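Local coordinates for protein CRISPR system CMR subunit Cmr7 1 (Sulfolobus solfataricus, PDB 2X5Q) that serves as a subunit, possibly a homodimer, of the CMR ribonucleoprotein complex, which carries CRISPR RNA in antiviral defence, at residues Q47-V58 with L106-V114; N94-S103 with H115-K125. All coordinates share one frame; numbering follows the deposited sequence.

Both contacts belong to one mixed beta sheet, and their centres lie about 16 Å apart. Along the chain their segments alternate: 47-58, 94-103, 106-114, then 115-125. Interaction 1 lays the short strand 108-109 against strand 52-60; interaction 2 pairs the bulged strand 95-102 with strand 117-123, next to which strand 11-15 runs. Because the chain passes from 95-102 through 108-109 to 117-123, the two contacts meet directly: L57 and L106 pack on F120, L106 also on I101, and V114 on S103. Interaction 2 extends the sheet into the second subunit through strand 95-102; interaction 1 packs against helix 172-185 and meets that subunit through Y107.

Interaction 1 of 2, residues Q47-V58 with L106-V114; sequences QIDDKGLHNILV and LYIIRKKDV
N55 meets I109 and R110 at a G1 beta bulge, where N55 and I56 both face I109 at the start of an antiparallel ladder. The bulge residue N55 has positive phi (63°), and its backbone N gives its hydrogen to R110 O. I56 and I109 then exchange two backbone bonds, and V58 N closes the ladder on Y107 O.

From N55 CB, which lies against I108 CG2, the side chain starts away from segment 106-114, but its amide turns back to it; CG sits anti to the carbonyl carbon (chi1 -59°). OD1 accepts from K112 N at 2.8 Å, with the donor tilted from the carbonyl plane, while ND2 gives to K112 O at 2.9 Å, within the amide plane and on a lone pair. Two bonds to one residue thus fix the amide's rotation, and ND2 also reaches V45 O. V114 CG2 lies against the same amide.

The chain of K112, extended as far as CE, runs over the H54 ring, its CD 4.2 Å from the ring centroid in a CH-pi contact. R110 O lies at the edge of this ring, and H54 NE2 donates in the ring plane to D49 OD1. The same oxygen takes K51 N from the opposite face of the carboxylate, an Asx turn within the type I turn 49-52 of the hairpin. Beyond D49 and Q47, K112 NZ is salt-bridged to D113 OD2.

Helix 172-185 packs on I48 and L53, I48 turning away from segment 106-114. At the far end, V58 CB sits over one face of the Y107 ring, 3.8 Å from its centroid and offset toward the rim, while V58 CG1 lies 3.7 Å from Y107 CE2.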
# COMPACT_ATOMS: atom_id res chain seq x y z
N GLN A 47 -20.44 -11.30 -1.77
CA GLN A 47 -21.68 -12.07 -1.89
C GLN A 47 -22.35 -12.27 -0.53
O GLN A 47 -21.67 -12.38 0.48
CB GLN A 47 -21.38 -13.45 -2.52
CG GLN A 47 -20.99 -13.38 -4.02
CD GLN A 47 -20.18 -14.59 -4.50
OE1 GLN A 47 -20.55 -15.74 -4.23
NE2 GLN A 47 -19.08 -14.32 -5.22
N ILE A 48 -23.67 -12.27 -0.52
CA ILE A 48 -24.41 -12.73 0.66
C ILE A 48 -25.19 -13.99 0.32
O ILE A 48 -25.60 -14.21 -0.83
CB ILE A 48 -25.32 -11.62 1.30
CG1 ILE A 48 -26.58 -11.36 0.50
CG2 ILE A 48 -24.56 -10.31 1.47
CD1 ILE A 48 -27.67 -10.73 1.33
N ASP A 49 -25.37 -14.85 1.32
CA ASP A 49 -26.16 -16.07 1.16
C ASP A 49 -26.68 -16.47 2.53
O ASP A 49 -26.58 -15.67 3.46
CB ASP A 49 -25.33 -17.17 0.48
CG ASP A 49 -24.11 -17.60 1.28
OD1 ASP A 49 -24.03 -17.37 2.50
OD2 ASP A 49 -23.20 -18.18 0.66
N ASP A 50 -27.21 -17.69 2.66
CA ASP A 50 -27.75 -18.14 3.94
C ASP A 50 -26.71 -18.31 5.06
O ASP A 50 -27.08 -18.55 6.20
CB ASP A 50 -28.64 -19.41 3.79
CG ASP A 50 -27.90 -20.64 3.26
OD1 ASP A 50 -26.70 -20.56 2.93
OD2 ASP A 50 -28.54 -21.71 3.13
N LYS A 51 -25.42 -18.16 4.74
CA LYS A 51 -24.34 -18.27 5.75
C LYS A 51 -23.73 -16.92 6.13
O LYS A 51 -22.87 -16.86 7.02
CB LYS A 51 -23.24 -19.19 5.24
CG LYS A 51 -23.71 -20.52 4.66
CD LYS A 51 -24.48 -21.34 5.67
CE LYS A 51 -24.99 -22.63 5.04
NZ LYS A 51 -26.15 -23.17 5.80
N GLY A 52 -24.14 -15.86 5.43
CA GLY A 52 -23.75 -14.49 5.75
C GLY A 52 -23.08 -13.78 4.58
O GLY A 52 -23.37 -14.05 3.42
N LEU A 53 -22.17 -12.88 4.92
CA LEU A 53 -21.45 -12.06 3.95
C LEU A 53 -20.10 -12.71 3.61
O LEU A 53 -19.44 -13.28 4.49
CB LEU A 53 -21.22 -10.67 4.57
CG LEU A 53 -20.55 -9.58 3.72
CD1 LEU A 53 -21.29 -9.40 2.40
CD2 LEU A 53 -20.51 -8.27 4.54
N HIS A 54 -19.71 -12.62 2.34
CA HIS A 54 -18.50 -13.28 1.83
C HIS A 54 -17.68 -12.40 0.91
O HIS A 54 -18.23 -11.54 0.24
CB HIS A 54 -18.85 -14.56 1.06
CG HIS A 54 -19.68 -15.53 1.84
ND1 HIS A 54 -19.15 -16.34 2.82
CD2 HIS A 54 -21.00 -15.83 1.78
CE1 HIS A 54 -20.11 -17.07 3.35
NE2 HIS A 54 -21.24 -16.79 2.73
N ASN A 55 -16.38 -12.69 0.85
CA ASN A 55 -15.43 -12.03 -0.05
C ASN A 55 -15.28 -10.54 0.24
O ASN A 55 -15.60 -9.69 -0.60
CB ASN A 55 -15.78 -12.23 -1.53
CG ASN A 55 -15.80 -13.68 -1.92
OD1 ASN A 55 -14.94 -14.45 -1.48
ND2 ASN A 55 -16.78 -14.07 -2.75
N ILE A 56 -14.78 -10.26 1.43
CA ILE A 56 -14.55 -8.91 1.89
C ILE A 56 -13.09 -8.54 1.62
O ILE A 56 -12.18 -9.28 1.99
CB ILE A 56 -14.85 -8.76 3.40
CG1 ILE A 56 -16.34 -8.97 3.69
CG2 ILE A 56 -14.43 -7.37 3.91
CD1 ILE A 56 -16.68 -10.30 4.25
N LEU A 57 -12.86 -7.39 0.99
CA LEU A 57 -11.49 -6.93 0.73
C LEU A 57 -10.95 -6.10 1.89
O LEU A 57 -11.59 -5.15 2.33
CB LEU A 57 -11.43 -6.15 -0.58
CG LEU A 57 -10.03 -5.73 -1.03
CD1 LEU A 57 -9.20 -6.95 -1.41
CD2 LEU A 57 -10.16 -4.74 -2.19
N VAL A 58 -9.76 -6.46 2.36
CA VAL A 58 -9.07 -5.74 3.42
C VAL A 58 -7.94 -4.98 2.75
O VAL A 58 -6.99 -5.57 2.26
CB VAL A 58 -8.50 -6.69 4.50
CG1 VAL A 58 -7.84 -5.88 5.67
CG2 VAL A 58 -9.60 -7.62 5.00
N LEU A 106 -5.17 -10.88 -3.90
CA LEU A 106 -5.87 -9.91 -3.08
C LEU A 106 -6.10 -10.41 -1.67
O LEU A 106 -6.21 -11.62 -1.43
CB LEU A 106 -7.21 -9.55 -3.70
CG LEU A 106 -7.13 -8.66 -4.93
CD1 LEU A 106 -8.51 -8.52 -5.57
CD2 LEU A 106 -6.50 -7.30 -4.56
N TYR A 107 -6.20 -9.45 -0.74
CA TYR A 107 -6.44 -9.75 0.67
C TYR A 107 -7.95 -9.82 0.93
O TYR A 107 -8.57 -8.88 1.44
CB TYR A 107 -5.76 -8.71 1.55
CG TYR A 107 -5.74 -9.01 3.04
CD1 TYR A 107 -6.24 -10.21 3.55
CD2 TYR A 107 -5.17 -8.11 3.93
CE1 TYR A 107 -6.19 -10.47 4.90
CE2 TYR A 107 -5.13 -8.37 5.29
CZ TYR A 107 -5.66 -9.54 5.76
OH TYR A 107 -5.62 -9.83 7.10
N ILE A 108 -8.52 -10.98 0.59
CA ILE A 108 -9.96 -11.19 0.67
C ILE A 108 -10.23 -12.12 1.85
O ILE A 108 -9.61 -13.17 1.96
CB ILE A 108 -10.49 -11.82 -0.66
CG1 ILE A 108 -10.31 -10.85 -1.85
CG2 ILE A 108 -11.95 -12.23 -0.53
CD1 ILE A 108 -10.59 -11.51 -3.25
N ILE A 109 -11.14 -11.73 2.75
CA ILE A 109 -11.54 -12.61 3.85
C ILE A 109 -12.97 -13.13 3.69
O ILE A 109 -13.74 -12.61 2.89
CB ILE A 109 -11.36 -11.94 5.24
CG1 ILE A 109 -12.11 -10.62 5.31
CG2 ILE A 109 -9.87 -11.70 5.51
CD1 ILE A 109 -12.32 -10.12 6.71
N ARG A 110 -13.30 -14.18 4.47
CA ARG A 110 -14.57 -14.89 4.35
C ARG A 110 -14.72 -15.34 2.90
O ARG A 110 -15.73 -15.08 2.26
CB ARG A 110 -15.75 -14.01 4.75
CG ARG A 110 -15.63 -13.32 6.10
CD ARG A 110 -15.80 -14.28 7.22
NE ARG A 110 -15.76 -13.63 8.54
CZ ARG A 110 -16.80 -13.44 9.36
NH1 ARG A 110 -18.03 -13.82 9.03
NH2 ARG A 110 -16.59 -12.85 10.53
N LYS A 111 -13.69 -15.99 2.37
CA LYS A 111 -13.63 -16.31 0.93
C LYS A 111 -14.70 -17.32 0.52
O LYS A 111 -14.92 -18.31 1.20
CB LYS A 111 -12.25 -16.83 0.51
CG LYS A 111 -11.25 -15.77 0.14
CD LYS A 111 -9.98 -16.40 -0.50
CE LYS A 111 -10.11 -16.57 -2.04
NZ LYS A 111 -8.78 -16.76 -2.75
N LYS A 112 -15.38 -17.04 -0.59
CA LYS A 112 -16.37 -17.96 -1.16
C LYS A 112 -16.31 -17.91 -2.68
O LYS A 112 -16.57 -16.87 -3.27
CB LYS A 112 -17.79 -17.58 -0.73
CG LYS A 112 -18.88 -18.53 -1.29
CD LYS A 112 -20.23 -17.83 -1.43
CE LYS A 112 -21.28 -18.74 -2.08
NZ LYS A 112 -20.89 -19.15 -3.47
N ASP A 113 -15.96 -19.04 -3.30
CA ASP A 113 -15.95 -19.15 -4.76
C ASP A 113 -15.33 -17.90 -5.41
O ASP A 113 -15.99 -17.18 -6.15
CB ASP A 113 -17.37 -19.40 -5.27
CG ASP A 113 -18.01 -20.65 -4.65
OD1 ASP A 113 -17.31 -21.41 -3.95
OD2 ASP A 113 -19.23 -20.87 -4.86
N VAL A 114 -14.07 -17.65 -5.08
CA VAL A 114 -13.27 -16.58 -5.68
C VAL A 114 -12.28 -17.23 -6.63
O VAL A 114 -11.67 -18.25 -6.32
CB VAL A 114 -12.52 -15.75 -4.60
CG1 VAL A 114 -11.22 -15.13 -5.16
CG2 VAL A 114 -13.43 -14.65 -4.05
O HOH W 1 -19.59 -14.58 6.67

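Interaction 2 of 2, residues N94-S103 with H115-K125; sequences NHFKIIGIPS and HGNITFSLPIK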
# COMPACT_ATOMS: atom_id res chain seq x y z
N ASN A 94 -12.04 10.74 -7.18
CA ASN A 94 -10.87 10.21 -7.86
C ASN A 94 -10.87 8.71 -7.71
O ASN A 94 -11.13 8.20 -6.62
CB ASN A 94 -9.59 10.75 -7.23
CG ASN A 94 -9.54 12.23 -7.21
OD1 ASN A 94 -9.39 12.83 -6.14
ND2 ASN A 94 -9.70 12.85 -8.38
N HIS A 95 -10.59 8.01 -8.80
CA HIS A 95 -10.54 6.55 -8.79
C HIS A 95 -9.17 6.07 -9.24
O HIS A 95 -8.58 6.64 -10.16
CB HIS A 95 -11.62 5.94 -9.70
CG HIS A 95 -11.61 6.46 -11.09
ND1 HIS A 95 -11.14 5.73 -12.16
CD2 HIS A 95 -12.02 7.64 -11.59
CE1 HIS A 95 -11.26 6.44 -13.26
NE2 HIS A 95 -11.79 7.61 -12.95
N PHE A 96 -8.69 5.04 -8.56
CA PHE A 96 -7.49 4.34 -8.96
C PHE A 96 -7.92 2.93 -9.36
O PHE A 96 -8.62 2.26 -8.62
CB PHE A 96 -6.47 4.31 -7.82
CG PHE A 96 -5.18 3.64 -8.18
CD1 PHE A 96 -4.14 4.36 -8.73
CD2 PHE A 96 -5.03 2.27 -7.99
CE1 PHE A 96 -2.96 3.72 -9.09
CE2 PHE A 96 -3.85 1.63 -8.35
CZ PHE A 96 -2.82 2.36 -8.89
N LYS A 97 -7.53 2.50 -10.54
CA LYS A 97 -8.00 1.22 -11.08
C LYS A 97 -6.90 0.18 -11.05
O LYS A 97 -5.79 0.43 -11.53
CB LYS A 97 -8.50 1.42 -12.51
CG LYS A 97 -9.04 0.16 -13.15
CD LYS A 97 -9.57 0.41 -14.57
CE LYS A 97 -11.02 0.80 -14.52
NZ LYS A 97 -11.62 1.02 -15.88
N ILE A 98 -7.22 -0.99 -10.50
CA ILE A 98 -6.35 -2.16 -10.58
C ILE A 98 -6.88 -3.07 -11.67
O ILE A 98 -8.02 -3.53 -11.57
CB ILE A 98 -6.34 -2.95 -9.27
CG1 ILE A 98 -5.72 -2.14 -8.14
CG2 ILE A 98 -5.59 -4.27 -9.47
CD1 ILE A 98 -6.62 -1.07 -7.55
N ILE A 99 -6.06 -3.36 -12.68
CA ILE A 99 -6.52 -4.06 -13.88
C ILE A 99 -6.03 -5.51 -13.92
O ILE A 99 -4.84 -5.77 -13.98
CB ILE A 99 -6.06 -3.34 -15.18
CG1 ILE A 99 -6.56 -1.89 -15.19
CG2 ILE A 99 -6.54 -4.08 -16.40
CD1 ILE A 99 -5.82 -0.96 -16.22
N GLY A 100 -6.99 -6.43 -13.88
CA GLY A 100 -6.72 -7.85 -14.07
C GLY A 100 -5.81 -8.49 -13.04
O GLY A 100 -5.02 -9.36 -13.37
N ILE A 101 -5.91 -8.08 -11.78
CA ILE A 101 -5.11 -8.71 -10.74
C ILE A 101 -5.67 -10.11 -10.44
O ILE A 101 -6.89 -10.27 -10.32
CB ILE A 101 -5.06 -7.89 -9.45
CG1 ILE A 101 -3.99 -8.45 -8.50
CG2 ILE A 101 -6.44 -7.85 -8.78
CD1 ILE A 101 -3.85 -7.69 -7.19
N PRO A 102 -4.79 -11.12 -10.36
CA PRO A 102 -5.17 -12.43 -9.87
C PRO A 102 -5.85 -12.33 -8.53
O PRO A 102 -5.31 -11.68 -7.60
CB PRO A 102 -3.84 -13.17 -9.77
CG PRO A 102 -3.01 -12.56 -10.83
CD PRO A 102 -3.38 -11.11 -10.80
N SER A 103 -7.03 -12.92 -8.42
CA SER A 103 -7.82 -12.80 -7.20
C SER A 103 -7.09 -13.42 -6.02
O SER A 103 -7.26 -12.97 -4.88
CB SER A 103 -9.20 -13.42 -7.37
OG SER A 103 -9.12 -14.78 -7.74
N HIS A 115 -12.15 -16.64 -7.80
CA HIS A 115 -11.38 -17.27 -8.86
C HIS A 115 -11.11 -16.26 -9.94
O HIS A 115 -11.85 -15.31 -10.11
CB HIS A 115 -12.19 -18.43 -9.45
CG HIS A 115 -13.57 -18.02 -9.89
ND1 HIS A 115 -13.91 -17.86 -11.22
CD2 HIS A 115 -14.67 -17.69 -9.17
CE1 HIS A 115 -15.17 -17.47 -11.30
NE2 HIS A 115 -15.66 -17.37 -10.07
N GLY A 116 -10.05 -16.50 -10.69
CA GLY A 116 -9.75 -15.72 -11.86
C GLY A 116 -9.27 -14.33 -11.52
O GLY A 116 -8.89 -14.03 -10.38
N ASN A 117 -9.31 -13.48 -12.53
CA ASN A 117 -8.75 -12.15 -12.46
C ASN A 117 -9.86 -11.14 -12.22
O ASN A 117 -10.95 -11.30 -12.77
CB ASN A 117 -8.03 -11.83 -13.76
CG ASN A 117 -6.91 -12.80 -14.03
OD1 ASN A 117 -6.12 -13.10 -13.15
ND2 ASN A 117 -6.85 -13.30 -15.26
N ILE A 118 -9.55 -10.13 -11.41
CA ILE A 118 -10.47 -9.07 -11.04
C ILE A 118 -9.89 -7.72 -11.45
O ILE A 118 -8.71 -7.46 -11.23
CB ILE A 118 -10.72 -9.06 -9.51
CG1 ILE A 118 -11.35 -10.39 -9.07
CG2 ILE A 118 -11.61 -7.90 -9.09
CD1 ILE A 118 -11.86 -10.41 -7.66
N THR A 119 -10.72 -6.90 -12.09
CA THR A 119 -10.45 -5.47 -12.27
C THR A 119 -11.36 -4.70 -11.30
O THR A 119 -12.58 -4.96 -11.23
CB THR A 119 -10.70 -5.03 -13.70
OG1 THR A 119 -9.75 -5.67 -14.56
CG2 THR A 119 -10.56 -3.51 -13.84
N PHE A 120 -10.77 -3.79 -10.53
CA PHE A 120 -11.55 -3.01 -9.58
C PHE A 120 -10.95 -1.63 -9.35
O PHE A 120 -9.75 -1.41 -9.54
CB PHE A 120 -11.73 -3.75 -8.25
CG PHE A 120 -10.51 -3.80 -7.38
CD1 PHE A 120 -10.42 -3.03 -6.23
CD2 PHE A 120 -9.46 -4.67 -7.68
CE1 PHE A 120 -9.30 -3.09 -5.43
CE2 PHE A 120 -8.36 -4.74 -6.88
CZ PHE A 120 -8.27 -3.94 -5.75
N SER A 121 -11.81 -0.69 -8.96
CA SER A 121 -11.39 0.68 -8.68
C SER A 121 -11.62 1.07 -7.21
O SER A 121 -12.60 0.65 -6.60
CB SER A 121 -12.14 1.64 -9.59
OG SER A 121 -11.77 1.43 -10.94
N LEU A 122 -10.71 1.89 -6.68
CA LEU A 122 -10.74 2.42 -5.31
C LEU A 122 -10.93 3.92 -5.35
O LEU A 122 -10.31 4.56 -6.19
CB LEU A 122 -9.39 2.18 -4.63
CG LEU A 122 -8.82 0.77 -4.69
CD1 LEU A 122 -7.35 0.79 -4.33
CD2 LEU A 122 -9.63 -0.16 -3.78
N PRO A 123 -11.73 4.50 -4.43
CA PRO A 123 -11.82 5.95 -4.26
C PRO A 123 -10.67 6.53 -3.41
O PRO A 123 -10.65 6.33 -2.20
CB PRO A 123 -13.16 6.12 -3.53
CG PRO A 123 -13.33 4.85 -2.75
CD PRO A 123 -12.59 3.77 -3.47
N ILE A 124 -9.74 7.25 -4.06
CA ILE A 124 -8.54 7.78 -3.37
C ILE A 124 -8.40 9.31 -3.37
O ILE A 124 -9.01 9.99 -4.20
CB ILE A 124 -7.26 7.23 -3.99
CG1 ILE A 124 -7.21 7.56 -5.50
CG2 ILE A 124 -7.16 5.73 -3.74
CD1 ILE A 124 -5.80 7.68 -6.07
N LYS A 125 -7.61 9.82 -2.44
CA LYS A 125 -7.18 11.23 -2.44
C LYS A 125 -6.69 11.62 -1.06
O LYS A 125 -5.83 10.94 -0.50
CB LYS A 125 -8.29 12.19 -2.90
CG LYS A 125 -7.97 13.67 -2.70
CD LYS A 125 -8.71 14.54 -3.69
CE LYS A 125 -8.60 16.02 -3.35
NZ LYS A 125 -8.85 16.85 -4.56
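I98 and F120 make the dense part of this antiparallel pairing, lying side by side on a face they share with F96, L122, I101 and I118. I98 CB touches F120 CE2 at 3.6 Å, and I98 CD1 stands over the ring in a CH-pi contact, 4.1 Å from the centroid and displaced toward the rim. I101 CG2 approaches the ring at its edge. F120 CG occupies the position between backbone N and carbonyl carbon (chi1 74°), which swings the ring back over the opposing strand. L122 CD1 extends the apolar row to I98 CD1.

Backbone bonds pair F96 with L122 and I98 with F120 in both directions. The register then slips by one residue at a beta bulge, where G100 takes positive phi and the chain turns a corner. Here T119 supplies its side chain: G100 N donates to OG1 at 2.9 Å. I101 N reaches I118 O only weakly, but I118 N returns a straight bond to I101 O. At the end of the ladder G116 O is held twice by S103, through its backbone N and, at 2.8 Å, through OG in the carbonyl plane on a lone pair.

The opposite face is polar in part: K97 passes S121, its CB 3.6 Å from S121 OG, and bends at CD, and its NZ forms a salt bridge with E10. Looser are the exposed side chains and the ends, where H95 turns its ring outward and the aliphatic chain of K125 lies against N94 OD1.

Strand 11-15 flanks strand 117-123, with backbone bonds linking Q11 to T119 and S121 and F13 to S121, while I90 of strand 88-92 packs on H95, S121 and P123. K97, I98 and I99 pair in parallel with a strand of the second subunit, carrying the sheet across the dimer interface.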